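Local coordinates for protein bacteriorhodopsin (Nanosalina sp., PDB 6EYU) that pumps protons inward across the membrane, probably driven by light that its bound retinal absorbs, at residues R149-A152 with E153-S156; Y182-I186 with D187-G191; V52-S55 with G56-T60. One frame throughout, in Å; residues are numbered along the deposited sequence.

Interaction 1: residues R149-A152 with E153-S156; sequences REIA and EESS
With its CG swung beside its own carbonyl carbon (chi1 177°) and its chain bent at chi3 (127°), Arg149 turns one face of its guanidinium to OE2 of Glu153, whose own chain runs out extended beyond CG from the backbone N side. The two meet in a salt bridge, Arg149 NE to Glu153 OE2 at 2.8 Å. Arg149 NH1 is 2.9 Å from the same Glu153 OE2, and the two planes are 55° apart, a face-on approach consistent with a largely electrostatic attraction rather than in-plane pairing. Lys164 gives Glu153 OE2 a second cationic partner on the following helix. In the backbone, Glu153 N reaches Arg149 O at 3.0 Å in an i to i+4 bond, before the chain leaves helix 147-152 through a type I beta turn from Ala152 to Ser155. Glu154 N then bonds Ile151 O at 3.2 Å. Beyond this turn Ser156 is the N-cap of helix 157-183, its OG taking Leu159 N. Glu154 faces another loop, its OE1 hydrogen-bonded to Thr98 OG1, while the side chain of Arg149 also touches a bound monoacylglycerol and Tyr163.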
ATOM      1  N   ARG A 149     -13.782  -4.604 -21.902  1.00 73.13           N
ATOM      2  CA  ARG A 149     -14.187  -4.261 -23.258  1.00 73.18           C
ATOM      3  C   ARG A 149     -15.706  -4.182 -23.360  1.00 67.33           C
ATOM      4  O   ARG A 149     -16.250  -3.265 -23.977  1.00 65.33           O
ATOM      5  CB  ARG A 149     -13.654  -5.299 -24.244  1.00 77.95           C
ATOM      6  CG  ARG A 149     -14.087  -5.065 -25.679  1.00 85.86           C
ATOM      7  CD  ARG A 149     -14.011  -6.348 -26.487  1.00 98.91           C
ATOM      8  NE  ARG A 149     -15.263  -6.641 -27.175  1.00107.47           N
ATOM      9  CZ  ARG A 149     -15.345  -6.976 -28.458  1.00120.47           C
ATOM     10  NH1 ARG A 149     -16.518  -7.289 -28.991  1.00128.67           N
ATOM     11  NH2 ARG A 149     -14.250  -7.010 -29.205  1.00122.48           N
ATOM     12  N   GLU A 150     -16.387  -5.146 -22.749  1.00 65.54           N
ATOM     13  CA  GLU A 150     -17.843  -5.152 -22.719  1.00 69.76           C
ATOM     14  C   GLU A 150     -18.371  -3.876 -22.074  1.00 66.14           C
ATOM     15  O   GLU A 150     -19.370  -3.311 -22.518  1.00 64.20           O
ATOM     16  CB  GLU A 150     -18.353  -6.372 -21.950  1.00 77.96           C
ATOM     17  CG  GLU A 150     -18.275  -7.669 -22.738  1.00 88.83           C
ATOM     18  CD  GLU A 150     -18.817  -8.853 -21.964  1.00107.53           C
ATOM     19  OE1 GLU A 150     -19.764  -8.665 -21.172  1.00121.21           O
ATOM     20  OE2 GLU A 150     -18.268  -9.965 -22.115  1.00109.95           O
ATOM     21  N   ILE A 151     -17.702  -3.434 -21.013  1.00 65.32           N
ATOM     22  CA  ILE A 151     -18.145  -2.266 -20.264  1.00 62.70           C
ATOM     23  C   ILE A 151     -17.903  -0.990 -21.065  1.00 62.05           C
ATOM     24  O   ILE A 151     -18.718  -0.067 -21.038  1.00 62.88           O
ATOM     25  CB  ILE A 151     -17.414  -2.153 -18.915  1.00 63.00           C
ATOM     26  CG1 ILE A 151     -17.869  -3.268 -17.971  1.00 66.07           C
ATOM     27  CG2 ILE A 151     -17.673  -0.793 -18.284  1.00 60.10           C
ATOM     28  CD1 ILE A 151     -16.948  -3.479 -16.789  1.00 66.93           C
ATOM     29  N   ALA A 152     -16.830  -0.984 -21.850  1.00 61.76           N
ATOM     30  CA  ALA A 152     -16.550   0.127 -22.752  1.00 61.27           C
ATOM     31  C   ALA A 152     -17.610   0.212 -23.846  1.00 64.21           C
ATOM     32  O   ALA A 152     -18.078   1.298 -24.185  1.00 63.18           O
ATOM     33  CB  ALA A 152     -15.167  -0.028 -23.364  1.00 61.57           C
ATOM     34  N   GLU A 153     -18.039  -0.945 -24.339  1.00 69.00           N
ATOM     35  CA  GLU A 153     -19.018  -1.001 -25.418  1.00 74.53           C
ATOM     36  C   GLU A 153     -20.401  -0.607 -24.910  1.00 76.76           C
ATOM     37  O   GLU A 153     -21.310  -0.342 -25.698  1.00 84.09           O
ATOM     38  CB  GLU A 153     -19.065  -2.406 -26.021  1.00 78.47           C
ATOM     39  CG  GLU A 153     -17.870  -2.737 -26.899  1.00 84.81           C
ATOM     40  CD  GLU A 153     -17.903  -4.161 -27.420  1.00 91.29           C
ATOM     41  OE1 GLU A 153     -18.896  -4.870 -27.153  1.00110.66           O
ATOM     42  OE2 GLU A 153     -16.928  -4.575 -28.082  1.00 93.03           O
ATOM     43  N   GLU A 154     -20.519  -0.460 -23.595  1.00 76.10           N
ATOM     44  CA  GLU A 154     -21.732   0.077 -22.988  1.00 74.35           C
ATOM     45  C   GLU A 154     -21.898   1.551 -23.333  1.00 69.27           C
ATOM     46  O   GLU A 154     -22.995   2.101 -23.230  1.00 65.19           O
ATOM     47  CB  GLU A 154     -21.684  -0.097 -21.470  1.00 82.55           C
ATOM     48  CG  GLU A 154     -22.858  -0.876 -20.899  1.00 87.35           C
ATOM     49  CD  GLU A 154     -22.602  -1.366 -19.488  1.00 86.60           C
ATOM     50  OE1 GLU A 154     -21.953  -0.633 -18.712  1.00 76.95           O
ATOM     51  OE2 GLU A 154     -23.061  -2.477 -19.150  1.00 90.68           O
ATOM     52  N   SER A 155     -20.787   2.211 -23.638  1.00 68.18           N
ATOM     53  CA  SER A 155     -20.776   3.661 -23.790  1.00 70.46           C
ATOM     54  C   SER A 155     -21.002   4.057 -25.243  1.00 71.84           C
ATOM     55  O   SER A 155     -21.309   3.214 -26.087  1.00 78.07           O
ATOM     56  CB  SER A 155     -19.447   4.238 -23.299  1.00 67.24           C
ATOM     57  OG  SER A 155     -18.443   3.240 -23.253  1.00 67.27           O
ATOM     58  N   SER A 156     -20.715   5.318 -25.548  1.00 68.04           N
ATOM     59  CA  SER A 156     -20.769   5.812 -26.917  1.00 65.98           C
ATOM     60  C   SER A 156     -19.694   5.153 -27.771  1.00 63.89           C
ATOM     61  O   SER A 156     -18.673   4.695 -27.255  1.00 59.67           O
ATOM     62  CB  SER A 156     -20.587   7.330 -26.936  1.00 66.05           C
ATOM     63  OG  SER A 156     -19.221   7.680 -26.788  1.00 64.95           O
TER

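Interaction 2: residues Y182-I186 with D187-G191; sequences YISGI and DALPG
Leu189 folds back over the turn it has just closed, reaching both Ile186 and Ser184. Its CB leads to a CG set between the backbone N and the carbonyl carbon (chi1 48°), an unusual placing that leaves Leu189 CG 3.5 Å from Ile186 O. The branches then part: Leu189 CD1 lies 3.7 Å from Ser184 O and also touches the serine side chain, whereas CD2 packs 4.1 Å from Ile186 CB. Leu189 N closes the type I beta turn on Ile186 O at 3.2 Å. Ser184, just past the end of helix 157-183, accepts a weak bond from Ile186 N on its OG, which also pairs with Thr201 of the next helix. Farther round the loop, Gly191 CA sits over one face of the Tyr182 ring in a CH-pi contact, 4.2 Å from the ring centroid and 14° off its normal. The same Gly191 CA points a C-H at Tyr182 O, 3.6 Å away, and a beta carbon there would run into that oxygen. Tyr182 OH is hydrogen-bonded to Ser192 OG. Across the two segments the turn bond is the one hydrogen bond; the rest is apolar and C-H contact, individually weak and dependent on close fit.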
ATOM      1  N   TYR A 182      13.426 -11.610 -19.454  1.00 63.39           N
ATOM      2  CA  TYR A 182      13.831 -13.009 -19.521  1.00 68.10           C
ATOM      3  C   TYR A 182      15.134 -13.158 -20.298  1.00 64.80           C
ATOM      4  O   TYR A 182      16.014 -13.927 -19.910  1.00 68.90           O
ATOM      5  CB  TYR A 182      12.734 -13.849 -20.177  1.00 68.17           C
ATOM      6  CG  TYR A 182      12.943 -15.340 -20.035  1.00 71.28           C
ATOM      7  CD1 TYR A 182      13.682 -16.046 -20.974  1.00 76.93           C
ATOM      8  CD2 TYR A 182      12.546 -16.006 -18.882  1.00 76.09           C
ATOM      9  CE1 TYR A 182      13.966 -17.387 -20.800  1.00 79.43           C
ATOM     10  CE2 TYR A 182      12.827 -17.346 -18.698  1.00 75.63           C
ATOM     11  CZ  TYR A 182      13.544 -18.030 -19.656  1.00 76.10           C
ATOM     12  OH  TYR A 182      13.809 -19.369 -19.487  1.00 85.87           O
ATOM     13  N   ILE A 183      15.258 -12.413 -21.393  1.00 59.85           N
ATOM     14  CA  ILE A 183      16.393 -12.571 -22.295  1.00 62.63           C
ATOM     15  C   ILE A 183      17.579 -11.726 -21.843  1.00 62.74           C
ATOM     16  O   ILE A 183      18.699 -11.910 -22.321  1.00 66.39           O
ATOM     17  CB  ILE A 183      16.026 -12.180 -23.741  1.00 63.59           C
ATOM     18  CG1 ILE A 183      15.731 -10.682 -23.833  1.00 61.69           C
ATOM     19  CG2 ILE A 183      14.828 -12.984 -24.222  1.00 62.54           C
ATOM     20  CD1 ILE A 183      15.700 -10.158 -25.252  1.00 62.15           C
ATOM     21  N   SER A 184      17.349 -10.860 -20.861  1.00 61.16           N
ATOM     22  CA  SER A 184      18.415 -10.027 -20.316  1.00 59.77           C
ATOM     23  C   SER A 184      19.465 -10.886 -19.621  1.00 61.48           C
ATOM     24  O   SER A 184      19.139 -11.879 -18.972  1.00 63.83           O
ATOM     25  CB  SER A 184      17.844  -9.005 -19.330  1.00 59.66           C
ATOM     26  OG  SER A 184      18.853  -8.516 -18.463  1.00 57.57           O
ATOM     27  N   GLY A 185      20.729 -10.510 -19.785  1.00 66.04           N
ATOM     28  CA  GLY A 185      21.837 -11.299 -19.262  1.00 69.61           C
ATOM     29  C   GLY A 185      22.429 -10.688 -18.008  1.00 73.17           C
ATOM     30  O   GLY A 185      23.591 -10.927 -17.678  1.00 75.40           O
ATOM     31  N   ILE A 186      21.625  -9.899 -17.303  1.00 68.24           N
ATOM     32  CA  ILE A 186      21.958  -9.485 -15.946  1.00 72.13           C
ATOM     33  C   ILE A 186      21.889 -10.671 -14.991  1.00 73.47           C
ATOM     34  O   ILE A 186      20.858 -11.336 -14.888  1.00 72.30           O
ATOM     35  CB  ILE A 186      21.004  -8.385 -15.445  1.00 81.34           C
ATOM     36  CG1 ILE A 186      21.328  -7.052 -16.125  1.00 77.90           C
ATOM     37  CG2 ILE A 186      21.107  -8.242 -13.934  1.00 85.18           C
ATOM     38  CD1 ILE A 186      20.232  -6.017 -15.991  1.00 76.46           C
ATOM     39  N   ASP A 187      23.021 -10.990 -14.372  1.00 77.82           N
ATOM     40  CA  ASP A 187      23.189 -12.268 -13.690  1.00 80.50           C
ATOM     41  C   ASP A 187      22.118 -12.450 -12.620  1.00 75.72           C
ATOM     42  O   ASP A 187      21.671 -13.566 -12.359  1.00 77.67           O
ATOM     43  CB  ASP A 187      24.578 -12.350 -13.054  1.00 84.54           C
ATOM     44  CG  ASP A 187      25.682 -11.952 -14.014  1.00 90.98           C
ATOM     45  OD1 ASP A 187      25.655 -10.806 -14.510  1.00103.26           O
ATOM     46  OD2 ASP A 187      26.614 -12.758 -14.217  1.00 92.67           O
ATOM     47  N   ALA A 188      21.650 -11.336 -12.065  1.00 72.93           N
ATOM     48  CA  ALA A 188      20.785 -11.368 -10.892  1.00 71.30           C
ATOM     49  C   ALA A 188      19.446 -12.022 -11.219  1.00 77.44           C
ATOM     50  O   ALA A 188      18.861 -12.704 -10.377  1.00 81.00           O
ATOM     51  CB  ALA A 188      20.569  -9.961 -10.358  1.00 73.05           C
ATOM     52  N   LEU A 189      18.919 -11.735 -12.405  1.00 81.38           N
ATOM     53  CA  LEU A 189      17.596 -12.224 -12.783  1.00 83.19           C
ATOM     54  C   LEU A 189      17.687 -13.476 -13.651  1.00 77.90           C
ATOM     55  O   LEU A 189      18.514 -13.551 -14.559  1.00 77.22           O
ATOM     56  CB  LEU A 189      16.793 -11.133 -13.500  1.00 80.58           C
ATOM     57  CG  LEU A 189      17.483 -10.361 -14.627  1.00 75.23           C
ATOM     58  CD1 LEU A 189      17.140 -10.967 -15.980  1.00 93.44           C
ATOM     59  CD2 LEU A 189      17.077  -8.895 -14.583  1.00 74.55           C
ATOM     60  N   PRO A 190      16.865 -14.487 -13.328  1.00 78.24           N
ATOM     61  CA  PRO A 190      17.243 -15.890 -13.488  1.00 82.84           C
ATOM     62  C   PRO A 190      16.718 -16.507 -14.782  1.00 87.23           C
ATOM     63  O   PRO A 190      16.408 -17.698 -14.816  1.00 91.30           O
ATOM     64  CB  PRO A 190      16.583 -16.563 -12.285  1.00 86.14           C
ATOM     65  CG  PRO A 190      15.383 -15.727 -12.010  1.00 82.93           C
ATOM     66  CD  PRO A 190      15.788 -14.317 -12.337  1.00 80.36           C
ATOM     67  N   GLY A 191      16.634 -15.705 -15.838  1.00 89.93           N
ATOM     68  CA  GLY A 191      16.416 -16.232 -17.179  1.00 94.20           C
ATOM     69  C   GLY A 191      17.458 -17.267 -17.558  1.00 92.77           C
ATOM     70  O   GLY A 191      18.605 -17.195 -17.117  1.00 88.68           O
TER

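Interaction 3: residues V52-S55 with G56-T60; sequences VVWS and GLMYT
Beside the indole of Trp54, Met58 CG stands 3.4 Å above the ring plane, offset toward the rim on the pyrrole side; Trp54 NE1 is the ring atom nearest to it. The two side chains run alongside each other and point the same way. Met58 then bends at chi2 (-34°), so that its SD comes obliquely upon the six-membered ring, 4.5 Å from the Trp54 centroid and 29° off the normal, a Met-aromatic contact. The second flat group, the Tyr59 ring, meets Ser55 O obliquely, with Tyr59 CD1 3.3 Å from that oxygen. Both rings are tied by their polar atoms to other helices, the indole N-H to Met75 O and Tyr59 OH to Leu205 O. With the smaller side chain of an alanine in place of Trp54, the Met58 thioether would probably be free to turn into the gap, and Met75 O would lose its indole partner. Both segments lie on helix 42-63 of the bacteriorhodopsin-like bundle, where regular i to i+4 bonds, such as Met58 N to Trp54 O at 3.0 Å, set residues four apart on one side. Toward residue 60 the bonds weaken, as in Tyr59 N to Ser55 O. Ser55 OG is hydrogen-bonded to both Asp76 OD2 and Tyr20 OH, and its side chain touches Lys213, probably the lysine that carries retinal in this family. Trp54 also packs on Thr113, and Leu57 on Thr117, of a neighbouring subunit, and Val53 CG1 approaches Leu57 CD1 at 4.4 Å.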
ATOM      1  N   VAL A  52       4.209   8.977 -14.071  1.00 56.59           N
ATOM      2  CA  VAL A  52       5.499   9.390 -14.614  1.00 57.61           C
ATOM      3  C   VAL A  52       6.414   9.916 -13.513  1.00 56.20           C
ATOM      4  O   VAL A  52       7.626   9.707 -13.550  1.00 63.62           O
ATOM      5  CB  VAL A  52       5.340  10.481 -15.690  1.00 59.40           C
ATOM      6  CG1 VAL A  52       4.745   9.892 -16.960  1.00 59.85           C
ATOM      7  CG2 VAL A  52       4.487  11.628 -15.170  1.00 62.46           C
ATOM      8  N   VAL A  53       5.833  10.623 -12.549  1.00 54.52           N
ATOM      9  CA  VAL A  53       6.609  11.213 -11.466  1.00 56.80           C
ATOM     10  C   VAL A  53       7.179  10.128 -10.559  1.00 58.81           C
ATOM     11  O   VAL A  53       8.368  10.134 -10.241  1.00 55.37           O
ATOM     12  CB  VAL A  53       5.753  12.169 -10.615  1.00 58.17           C
ATOM     13  CG1 VAL A  53       6.415  12.416  -9.269  1.00 60.08           C
ATOM     14  CG2 VAL A  53       5.529  13.478 -11.356  1.00 60.43           C
ATOM     15  N   TRP A  54       6.332   9.180 -10.172  1.00 57.83           N
ATOM     16  CA  TRP A  54       6.774   8.044  -9.374  1.00 54.79           C
ATOM     17  C   TRP A  54       7.831   7.240 -10.124  1.00 55.70           C
ATOM     18  O   TRP A  54       8.869   6.888  -9.563  1.00 54.31           O
ATOM     19  CB  TRP A  54       5.590   7.142  -9.022  1.00 58.86           C
ATOM     20  CG  TRP A  54       5.983   5.928  -8.238  1.00 59.20           C
ATOM     21  CD1 TRP A  54       6.380   4.724  -8.746  1.00 59.27           C
ATOM     22  CD2 TRP A  54       6.215   5.861  -6.826  1.00 58.45           C
ATOM     23  NE1 TRP A  54       6.796   3.896  -7.732  1.00 57.36           N
ATOM     24  CE2 TRP A  54       6.683   4.563  -6.541  1.00 59.50           C
ATOM     25  CE3 TRP A  54       6.006   6.750  -5.766  1.00 57.99           C
ATOM     26  CZ2 TRP A  54       6.952   4.134  -5.242  1.00 59.28           C
ATOM     27  CZ3 TRP A  54       6.295   6.328  -4.480  1.00 55.94           C
ATOM     28  CH2 TRP A  54       6.749   5.028  -4.228  1.00 59.69           C
ATOM     29  N   SER A  55       7.564   6.959 -11.394  1.00 56.13           N
ATOM     30  CA  SER A  55       8.515   6.238 -12.234  1.00 54.01           C
ATOM     31  C   SER A  55       9.833   6.999 -12.323  1.00 56.74           C
ATOM     32  O   SER A  55      10.901   6.438 -12.078  1.00 59.68           O
ATOM     33  CB  SER A  55       7.936   6.032 -13.635  1.00 56.12           C
ATOM     34  OG  SER A  55       8.884   5.414 -14.490  1.00 56.16           O
ATOM     35  N   GLY A  56       9.745   8.290 -12.624  1.00 55.88           N
ATOM     36  CA  GLY A  56      10.919   9.154 -12.645  1.00 55.96           C
ATOM     37  C   GLY A  56      11.729   9.046 -11.368  1.00 54.48           C
ATOM     38  O   GLY A  56      12.942   8.840 -11.408  1.00 58.46           O
ATOM     39  N   LEU A  57      11.059   9.206 -10.232  1.00 51.59           N
ATOM     40  CA  LEU A  57      11.730   9.160  -8.939  1.00 58.02           C
ATOM     41  C   LEU A  57      12.508   7.859  -8.780  1.00 59.19           C
ATOM     42  O   LEU A  57      13.705   7.873  -8.493  1.00 65.45           O
ATOM     43  CB  LEU A  57      10.713   9.304  -7.807  1.00 58.96           C
ATOM     44  CG  LEU A  57      10.331  10.749  -7.482  1.00 59.35           C
ATOM     45  CD1 LEU A  57       9.292  10.801  -6.371  1.00 63.33           C
ATOM     46  CD2 LEU A  57      11.568  11.550  -7.105  1.00 62.74           C
ATOM     47  N   MET A  58      11.840   6.737  -9.028  1.00 57.38           N
ATOM     48  CA  MET A  58      12.427   5.430  -8.766  1.00 62.50           C
ATOM     49  C   MET A  58      13.682   5.229  -9.609  1.00 60.42           C
ATOM     50  O   MET A  58      14.612   4.537  -9.194  1.00 59.30           O
ATOM     51  CB  MET A  58      11.415   4.320  -9.062  1.00 68.28           C
ATOM     52  CG  MET A  58      10.286   4.224  -8.048  1.00 71.12           C
ATOM     53  SD  MET A  58      10.809   4.640  -6.373  1.00 70.94           S
ATOM     54  CE  MET A  58      12.009   3.348  -6.061  1.00 77.76           C
ATOM     55  N   TYR A  59      13.751   5.921 -10.742  1.00 63.22           N
ATOM     56  CA  TYR A  59      14.840   5.719 -11.693  1.00 62.01           C
ATOM     57  C   TYR A  59      16.080   6.518 -11.299  1.00 60.50           C
ATOM     58  O   TYR A  59      17.171   6.275 -11.815  1.00 54.50           O
ATOM     59  CB  TYR A  59      14.400   6.107 -13.105  1.00 64.05           C
ATOM     60  CG  TYR A  59      13.919   4.939 -13.938  1.00 66.73           C
ATOM     61  CD1 TYR A  59      12.816   4.191 -13.545  1.00 71.43           C
ATOM     62  CD2 TYR A  59      14.544   4.606 -15.132  1.00 68.46           C
ATOM     63  CE1 TYR A  59      12.334   3.162 -14.332  1.00 78.12           C
ATOM     64  CE2 TYR A  59      14.066   3.581 -15.928  1.00 72.74           C
ATOM     65  CZ  TYR A  59      12.959   2.866 -15.526  1.00 77.37           C
ATOM     66  OH  TYR A  59      12.500   1.823 -16.297  1.00 73.53           O
ATOM     67  N   THR A  60      15.916   7.451 -10.367  1.00 63.84           N
ATOM     68  CA  THR A  60      17.054   8.178  -9.813  1.00 63.27           C
ATOM     69  C   THR A  60      17.972   7.234  -9.046  1.00 63.60           C
ATOM     70  O   THR A  60      19.086   7.603  -8.674  1.00 62.35           O
ATOM     71  CB  THR A  60      16.601   9.306  -8.868  1.00 67.53           C
ATOM     72  OG1 THR A  60      15.791   8.762  -7.818  1.00 60.20           O
ATOM     73  CG2 THR A  60      15.807  10.358  -9.627  1.00 72.67           C
TER

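Overall arrangement
Interactions 1 and 2 bracket helix 157-183: the first leads into it and the second leaves it. They lie on opposite sides of the chain's centre, with their own centres about 40 Å apart, as expected for turns near opposite ends of a membrane-spanning helix. Interaction 3 lies deeper, about 12 Å from the chain centre, and nearest atoms separate it from interaction 2 by about 11 Å and from interaction 1 by about 23 Å. It is also nearest the chromophore: the Ser55 side chain is about 5 Å from retinal, against about 8 Å for Tyr182. A bound monoacylglycerol (MUN) lies about 4 Å from the side chain of Arg149 in interaction 1, and one lies about 4 Å from that of Met58 in interaction 3.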